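Local coordinates for protein spydx (Streptococcus pyogenes, PDB 2J43) that binds alpha-glucans such as host lung glycogen through family 41 carbohydrate-binding modules, as part of a virulence-associated pullulanase, at residues A[141-146]-A[183-188]; A[10-15]-A[69-74]. One frame throughout, in Å; residues are numbered along the deposited sequence. Where two conformers were deposited one is given.

How the contacts relate
In both contacts an isoleucine packs on a proline: Ile184 on Pro144 in contact 1 and Ile71 on Pro13 in contact 2. Contact 2 (10-15 with 69-74) belongs to the first pullulanase-associated module and seats a loop on a strand; contact 1 (141-146 with 183-188) belongs to the second and joins two loops. They follow one another along the chain and lie on opposite sides of its centre, their own centres about 48 Å apart and their nearest atoms about 29 Å apart. Neither touches the other. Contact 1 adds an indole and a lysine chain, contact 2 a leucine.

Contact 1. Residues A[141-146]-A[183-188]; sequences TDWPNG and AIKVQP
Ile184 meets Pro144 with both of its branches and Trp143 with one, the CG2 methyl. This methyl, set anti to the backbone N, comes within 3.5 Å of Pro144 CB, while CD1, at the end of the other branch, lies 4.0 Å from Pro144 CG. The two side chains cross at about a right angle, and the isoleucine meets two adjacent ring carbons. The same CG2 also approaches the indole obliquely, 4.1 Å from Trp143 CZ2, the two side chains sliding past each other in opposite directions. Lys185 follows with a different kind of contact. Its chain, extended beyond CG, runs across the six-membered end of the indole, and CE stands 4.1 Å from Trp143 CH2, so the aliphatic part of the lysine does the touching.

The facing loop contains a cis peptide bond between Trp143 and Pro144, in a type VI beta turn closed by Asn145 N bonding to Asp142 O, and an inverse gamma turn centred on Asn145 follows directly. This geometry folds Pro144 CB over one face of its neighbour's indole, toward the rim, and leaves Pro144 CB and the CZ2 corner of the indole both within reach of the Ile184 CG2 methyl.

On either side of Lys185 in sequence the backbone is held to strand 170-176, Ile184 by Asp176 and Val186 by Ile174. This strand also touches both loops through side chains: Leu175 meets Trp143 and Pro144, and Leu173 meets Lys185. The indole also packs edge-to-face with Trp131 of strand 128-134, the neighbour of 170-176 in the second module's sheet.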
ATOM      1  N   THR A 141      23.611 -14.436  -4.468  1.00 22.72           N
ATOM      2  CA  THR A 141      24.879 -15.183  -4.381  1.00 23.79           C
ATOM      3  C   THR A 141      26.006 -14.312  -3.876  1.00 24.48           C
ATOM      4  O   THR A 141      25.874 -13.062  -3.732  1.00 24.71           O
ATOM      5  CB  THR A 141      25.265 -15.731  -5.782  1.00 24.27           C
ATOM      6  OG1 THR A 141      25.394 -14.630  -6.698  1.00 26.19           O
ATOM      7  CG2 THR A 141      24.159 -16.594  -6.348  1.00 26.93           C
ATOM      8  N   ASP A 142      27.096 -14.973  -3.496  1.00 25.15           N
ATOM      9  CA  ASP A 142      28.332 -14.303  -3.058  1.00 25.98           C
ATOM     10  C   ASP A 142      28.124 -13.394  -1.862  1.00 25.25           C
ATOM     11  O   ASP A 142      28.371 -12.189  -1.884  1.00 25.04           O
ATOM     12  CB  ASP A 142      29.023 -13.565  -4.233  1.00 26.95           C
ATOM     13  CG  ASP A 142      29.312 -14.496  -5.401  1.00 31.29           C
ATOM     14  OD1 ASP A 142      30.066 -15.481  -5.218  1.00 36.52           O
ATOM     15  OD2 ASP A 142      28.766 -14.384  -6.517  1.00 36.37           O
ATOM     16  N   TRP A 143      27.714 -14.007  -0.762  1.00 25.24           N
ATOM     17  CA  TRP A 143      27.597 -13.310   0.501  1.00 23.78           C
ATOM     18  C   TRP A 143      28.730 -12.334   0.812  1.00 25.32           C
ATOM     19  O   TRP A 143      29.881 -12.737   0.705  1.00 26.48           O
ATOM     20  CB  TRP A 143      27.517 -14.374   1.596  1.00 23.88           C
ATOM     21  CG  TRP A 143      27.369 -13.798   2.917  1.00 23.50           C
ATOM     22  CD1 TRP A 143      28.354 -13.433   3.763  1.00 28.83           C
ATOM     23  CD2 TRP A 143      26.143 -13.490   3.563  1.00 23.30           C
ATOM     24  NE1 TRP A 143      27.824 -12.924   4.925  1.00 27.51           N
ATOM     25  CE2 TRP A 143      26.457 -12.947   4.821  1.00 25.04           C
ATOM     26  CE3 TRP A 143      24.798 -13.618   3.209  1.00 19.34           C
ATOM     27  CZ2 TRP A 143      25.480 -12.532   5.721  1.00 24.07           C
ATOM     28  CZ3 TRP A 143      23.836 -13.219   4.125  1.00 19.37           C
ATOM     29  CH2 TRP A 143      24.170 -12.693   5.340  1.00 19.71           C
ATOM     30  N   PRO A 144      28.472 -11.088   1.233  1.00 24.78           N
ATOM     31  CA  PRO A 144      27.156 -10.484   1.426  1.00 24.89           C
ATOM     32  C   PRO A 144      26.641  -9.624   0.249  1.00 23.87           C
ATOM     33  O   PRO A 144      25.871  -8.676   0.511  1.00 23.55           O
ATOM     34  CB  PRO A 144      27.433  -9.571   2.616  1.00 25.53           C
ATOM     35  CG  PRO A 144      28.800  -8.968   2.242  1.00 25.88           C
ATOM     36  CD  PRO A 144      29.538 -10.136   1.639  1.00 25.32           C
ATOM     37  N   ASN A 145      26.981  -9.969  -0.995  1.00 23.86           N
ATOM     38  CA  ASN A 145      26.545  -9.100  -2.118  0.50 24.17           C
ATOM     39  C   ASN A 145      25.086  -9.324  -2.605  1.00 24.23           C
ATOM     40  O   ASN A 145      24.787  -9.855  -3.676  1.00 25.99           O
ATOM     41  CB  ASN A 145      27.539  -9.140  -3.268  0.50 25.32           C
ATOM     42  CG  ASN A 145      27.454  -7.915  -4.186  0.50 24.12           C
ATOM     43  OD1 ASN A 145      26.647  -6.983  -4.012  0.50 19.34           O
ATOM     44  ND2 ASN A 145      28.281  -7.944  -5.193  0.50 24.12           N
ATOM     45  N   GLY A 146      24.166  -8.817  -1.839  1.00 23.66           N
ATOM     46  CA  GLY A 146      22.777  -8.968  -2.221  1.00 22.13           C
ATOM     47  C   GLY A 146      22.294  -7.838  -3.113  1.00 21.60           C
ATOM     48  O   GLY A 146      23.067  -7.115  -3.705  1.00 21.38           O
ATOM     49  N   ALA A 183      28.098  -8.741  12.166  1.00 26.51           N
ATOM     50  CA  ALA A 183      27.568  -7.373  12.017  1.00 25.20           C
ATOM     51  C   ALA A 183      27.079  -7.004  10.596  1.00 22.75           C
ATOM     52  O   ALA A 183      26.427  -5.981  10.392  1.00 22.28           O
ATOM     53  CB  ALA A 183      28.603  -6.363  12.493  1.00 25.06           C
ATOM     54  N   ILE A 184      27.366  -7.841   9.618  1.00 20.98           N
ATOM     55  CA  ILE A 184      26.816  -7.641   8.269  1.00 20.22           C
ATOM     56  C   ILE A 184      25.293  -7.812   8.337  1.00 19.71           C
ATOM     57  O   ILE A 184      24.552  -7.166   7.600  1.00 18.06           O
ATOM     58  CB  ILE A 184      27.459  -8.612   7.279  1.00 20.65           C
ATOM     59  CG1 ILE A 184      28.928  -8.238   7.017  1.00 19.40           C
ATOM     60  CG2 ILE A 184      26.714  -8.649   5.967  1.00 21.01           C
ATOM     61  CD1 ILE A 184      29.687  -9.318   6.170  1.00 22.54           C
ATOM     62  N   LYS A 185      24.814  -8.710   9.193  1.00 18.73           N
ATOM     63  CA  LYS A 185      23.344  -8.837   9.358  1.00 17.99           C
ATOM     64  C   LYS A 185      22.807  -7.666  10.189  1.00 18.43           C
ATOM     65  O   LYS A 185      23.205  -7.464  11.339  1.00 19.42           O
ATOM     66  CB  LYS A 185      23.006 -10.143  10.045  1.00 18.06           C
ATOM     67  CG  LYS A 185      23.488 -11.331   9.284  1.00 19.63           C
ATOM     68  CD  LYS A 185      23.088 -12.624  10.033  1.00 21.41           C
ATOM     69  CE  LYS A 185      23.286 -13.808   9.217  1.00 24.53           C
ATOM     70  NZ  LYS A 185      22.750 -15.059   9.908  1.00 26.73           N
ATOM     71  N   VAL A 186      21.912  -6.862   9.625  1.00 17.52           N
ATOM     72  CA  VAL A 186      21.449  -5.665  10.327  1.00 18.31           C
ATOM     73  C   VAL A 186      20.747  -6.085  11.618  1.00 19.04           C
ATOM     74  O   VAL A 186      20.918  -5.438  12.668  1.00 20.60           O
ATOM     75  CB  VAL A 186      20.564  -4.789   9.427  1.00 17.51           C
ATOM     76  CG1 VAL A 186      19.893  -3.670  10.235  1.00 18.54           C
ATOM     77  CG2 VAL A 186      21.425  -4.184   8.372  1.00 17.08           C
ATOM     78  N   GLN A 187      19.988  -7.135  11.523  1.00 19.75           N
ATOM     79  CA  GLN A 187      19.602  -7.938  12.688  1.00 21.75           C
ATOM     80  C   GLN A 187      19.641  -9.423  12.318  1.00 22.44           C
ATOM     81  O   GLN A 187      19.651  -9.791  11.151  1.00 23.36           O
ATOM     82  CB  GLN A 187      18.236  -7.450  13.217  1.00 21.57           C
ATOM     83  CG  GLN A 187      17.076  -7.529  12.226  1.00 23.28           C
ATOM     84  CD  GLN A 187      16.609  -8.931  11.982  1.00 22.88           C
ATOM     85  OE1 GLN A 187      16.391  -9.361  10.830  1.00 26.28           O
ATOM     86  NE2 GLN A 187      16.434  -9.678  13.074  1.00 21.12           N
ATOM     87  N   PRO A 188      19.717 -10.313  13.312  1.00 24.75           N
ATOM     88  CA  PRO A 188      20.052 -11.708  13.027  1.00 25.91           C
ATOM     89  C   PRO A 188      18.968 -12.659  12.573  1.00 25.78           C
ATOM     90  O   PRO A 188      19.282 -13.772  12.180  1.00 28.01           O
ATOM     91  CB  PRO A 188      20.671 -12.203  14.369  1.00 25.82           C
ATOM     92  CG  PRO A 188      20.182 -11.327  15.388  1.00 26.02           C
ATOM     93  CD  PRO A 188      19.629 -10.046  14.749  1.00 25.83           C
TER

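Contact 2. Residues A[10-15]-A[69-74]; sequences KTLPAG and YLINNK
Pro13 and Leu12 share a single partner, Ile71, whose CG2 faces Pro13 alone, while CD1 reaches Leu12 and also lies near Pro13 CD. The closer packing is at the proline: Ile71 CG2 lies 3.8 Å from Pro13 CG and 3.9 Å from Pro13 CD, one methyl set against two adjacent ring carbons. With CG1 anti to the carbonyl carbon (chi1 -64°) and the chain extended beyond it, CD1 is carried along the loop toward Leu12, whose CD2 it meets at 4.0 Å. There the two side chains cross at about a right angle, methyl against methyl.

The other side is looser. Leu12 and Pro13 remain partly exposed, and past Pro13 the loop leaves the strand altogether, with Ala14 and Gly15 at the surface. The contact buries just 109 Å² and is wholly apolar, a light seating of a loop on a buried isoleucine.

Strand 66-73 runs antiparallel between 21-27 and 83-86. The backbone of Ile71 is bonded to Leu79 and its N to Ser80 OG, both just ahead of strand 83-86. Its side chain also reaches Leu21 of its own sheet and, from the other sheet of the sandwich, Phe9, much as Tyr69 two residues earlier touches Met7. Leu12 has Leu18 as a further apolar neighbour, and the loop linking strands 4-9 and 21-27 packs on Ile71 where that residue also meets Phe9.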
ATOM      1  N   LYS A  10      -8.845   2.915  -9.461  1.00 15.32           N
ATOM      2  CA  LYS A  10      -8.260   2.407 -10.714  1.00 16.77           C
ATOM      3  C   LYS A  10      -9.150   2.687 -11.927  1.00 16.83           C
ATOM      4  O   LYS A  10      -8.694   3.203 -12.988  1.00 17.49           O
ATOM      5  CB  LYS A  10      -8.078   0.913 -10.638  1.00 17.45           C
ATOM      6  CG  LYS A  10      -7.314   0.295 -11.861  1.00 22.51           C
ATOM      7  CD  LYS A  10      -5.802   0.377 -11.623  1.00 28.81           C
ATOM      8  CE  LYS A  10      -5.008   0.869 -12.846  1.00 31.31           C
ATOM      9  NZ  LYS A  10      -3.707   1.521 -12.523  1.00 26.00           N
ATOM     10  N   THR A  11     -10.414   2.333 -11.775  1.00 17.73           N
ATOM     11  CA  THR A  11     -11.384   2.450 -12.861  1.00 18.19           C
ATOM     12  C   THR A  11     -12.759   2.865 -12.358  1.00 19.10           C
ATOM     13  O   THR A  11     -13.376   2.113 -11.582  1.00 20.91           O
ATOM     14  CB  THR A  11     -11.576   1.096 -13.559  1.00 20.10           C
ATOM     15  OG1 THR A  11     -10.298   0.519 -13.921  1.00 21.57           O
ATOM     16  CG2 THR A  11     -12.297   1.275 -14.883  1.00 21.06           C
ATOM     17  N   LEU A  12     -13.280   3.952 -12.890  1.00 15.86           N
ATOM     18  CA  LEU A  12     -14.604   4.391 -12.525  1.00 15.51           C
ATOM     19  C   LEU A  12     -15.638   3.729 -13.405  1.00 14.88           C
ATOM     20  O   LEU A  12     -15.251   3.166 -14.445  1.00 14.46           O
ATOM     21  CB  LEU A  12     -14.663   5.917 -12.665  1.00 15.65           C
ATOM     22  CG  LEU A  12     -13.667   6.693 -11.766  1.00 16.80           C
ATOM     23  CD1 LEU A  12     -13.788   8.188 -12.039  1.00 16.78           C
ATOM     24  CD2 LEU A  12     -13.878   6.392 -10.325  1.00 18.50           C
ATOM     25  N   PRO A  13     -16.907   3.768 -12.992  1.00 13.50           N
ATOM     26  CA  PRO A  13     -17.974   3.068 -13.726  1.00 14.24           C
ATOM     27  C   PRO A  13     -17.953   3.407 -15.231  1.00 15.27           C
ATOM     28  O   PRO A  13     -17.917   4.574 -15.625  1.00 14.95           O
ATOM     29  CB  PRO A  13     -19.226   3.517 -13.009  1.00 14.67           C
ATOM     30  CG  PRO A  13     -18.734   3.738 -11.560  1.00 13.30           C
ATOM     31  CD  PRO A  13     -17.420   4.381 -11.744  1.00 14.31           C
ATOM     32  N   ALA A  14     -18.029   2.348 -16.055  1.00 16.71           N
ATOM     33  CA  ALA A  14     -17.888   2.448 -17.504  1.00 17.62           C
ATOM     34  C   ALA A  14     -18.890   3.405 -18.117  1.00 16.93           C
ATOM     35  O   ALA A  14     -20.095   3.295 -17.881  1.00 16.40           O
ATOM     36  CB  ALA A  14     -18.111   1.067 -18.142  1.00 17.88           C
ATOM     37  N   GLY A  15     -18.381   4.310 -18.943  1.00 17.34           N
ATOM     38  CA  GLY A  15     -19.216   5.214 -19.700  1.00 18.07           C
ATOM     39  C   GLY A  15     -19.885   6.345 -18.952  1.00 18.74           C
ATOM     40  O   GLY A  15     -20.653   7.079 -19.536  1.00 21.01           O
ATOM     41  N   TYR A  69     -18.198   3.701   1.691  1.00 11.16           N
ATOM     42  CA  TYR A  69     -18.410   4.509   0.512  1.00 11.06           C
ATOM     43  C   TYR A  69     -19.104   3.713  -0.587  1.00 11.51           C
ATOM     44  O   TYR A  69     -19.149   2.453  -0.617  1.00 10.66           O
ATOM     45  CB  TYR A  69     -17.084   5.097  -0.054  1.00 11.38           C
ATOM     46  CG  TYR A  69     -16.293   4.056  -0.784  1.00 10.35           C
ATOM     47  CD1 TYR A  69     -16.403   3.896  -2.174  1.00 11.19           C
ATOM     48  CD2 TYR A  69     -15.465   3.188  -0.076  1.00 12.22           C
ATOM     49  CE1 TYR A  69     -15.696   2.858  -2.792  1.00 12.11           C
ATOM     50  CE2 TYR A  69     -14.723   2.177  -0.740  1.00 11.20           C
ATOM     51  CZ  TYR A  69     -14.869   2.038  -2.069  1.00 12.29           C
ATOM     52  OH  TYR A  69     -14.185   1.009  -2.702  1.00 14.95           O
ATOM     53  N   LEU A  70     -19.626   4.468  -1.535  1.00 10.78           N
ATOM     54  CA  LEU A  70     -20.092   3.919  -2.793  1.00 10.80           C
ATOM     55  C   LEU A  70     -19.950   4.996  -3.848  1.00 12.20           C
ATOM     56  O   LEU A  70     -19.813   6.161  -3.511  1.00 11.79           O
ATOM     57  CB  LEU A  70     -21.530   3.409  -2.701  1.00 11.46           C
ATOM     58  CG  LEU A  70     -22.586   4.456  -2.386  1.00 10.87           C
ATOM     59  CD1 LEU A  70     -23.035   5.111  -3.692  1.00 13.32           C
ATOM     60  CD2 LEU A  70     -23.804   3.896  -1.652  1.00 11.24           C
ATOM     61  N   ILE A  71     -20.025   4.581  -5.107  1.00 11.90           N
ATOM     62  CA  ILE A  71     -20.041   5.507  -6.251  1.00 11.80           C
ATOM     63  C   ILE A  71     -21.442   5.448  -6.799  1.00 10.99           C
ATOM     64  O   ILE A  71     -21.951   4.353  -7.137  1.00 12.45           O
ATOM     65  CB  ILE A  71     -18.979   5.138  -7.353  1.00 11.70           C
ATOM     66  CG1 ILE A  71     -17.574   5.274  -6.778  1.00 14.55           C
ATOM     67  CG2 ILE A  71     -19.126   6.051  -8.599  1.00 11.67           C
ATOM     68  CD1 ILE A  71     -16.485   4.879  -7.705  1.00 17.88           C
ATOM     69  N   ASN A  72     -22.078   6.598  -6.921  1.00 10.60           N
ATOM     70  CA  ASN A  72     -23.429   6.699  -7.460  1.00 10.72           C
ATOM     71  C   ASN A  72     -23.429   7.569  -8.692  1.00 11.78           C
ATOM     72  O   ASN A  72     -22.379   8.040  -9.110  1.00 11.01           O
ATOM     73  CB  ASN A  72     -24.457   7.193  -6.415  1.00 10.57           C
ATOM     74  CG  ASN A  72     -24.285   8.674  -5.966  1.00 11.50           C
ATOM     75  OD1 ASN A  72     -23.618   9.438  -6.629  1.00 11.64           O
ATOM     76  ND2 ASN A  72     -25.030   9.102  -4.918  1.00 12.17           N
ATOM     77  N   ASN A  73     -24.602   7.692  -9.286  1.00 13.27           N
ATOM     78  CA  ASN A  73     -24.808   8.682 -10.332  1.00 14.91           C
ATOM     79  C   ASN A  73     -26.030   9.509 -10.047  1.00 15.43           C
ATOM     80  O   ASN A  73     -26.740   9.318  -9.064  1.00 15.76           O
ATOM     81  CB  ASN A  73     -24.832   8.025 -11.703  1.00 14.13           C
ATOM     82  CG  ASN A  73     -26.028   7.095 -11.887  1.00 14.95           C
ATOM     83  OD1 ASN A  73     -27.010   7.170 -11.139  1.00 14.22           O
ATOM     84  ND2 ASN A  73     -25.937   6.237 -12.905  1.00 15.36           N
ATOM     85  N   LYS A  74     -26.256  10.523 -10.870  1.00 16.85           N
ATOM     86  CA  LYS A  74     -27.292  11.489 -10.554  1.00 18.40           C
ATOM     87  C   LYS A  74     -28.707  10.901 -10.748  1.00 19.22           C
ATOM     88  O   LYS A  74     -29.651  11.403 -10.154  1.00 21.39           O
ATOM     89  CB  LYS A  74     -27.046  12.809 -11.297  1.00 19.47           C
ATOM     90  CG  LYS A  74     -27.107  12.693 -12.769  1.00 21.11           C
ATOM     91  CD  LYS A  74     -26.894  14.070 -13.479  1.00 23.50           C
ATOM     92  CE  LYS A  74     -26.556  13.815 -14.942  1.00 24.38           C
ATOM     93  NZ  LYS A  74     -27.730  13.422 -15.772  1.00 22.67           N
TER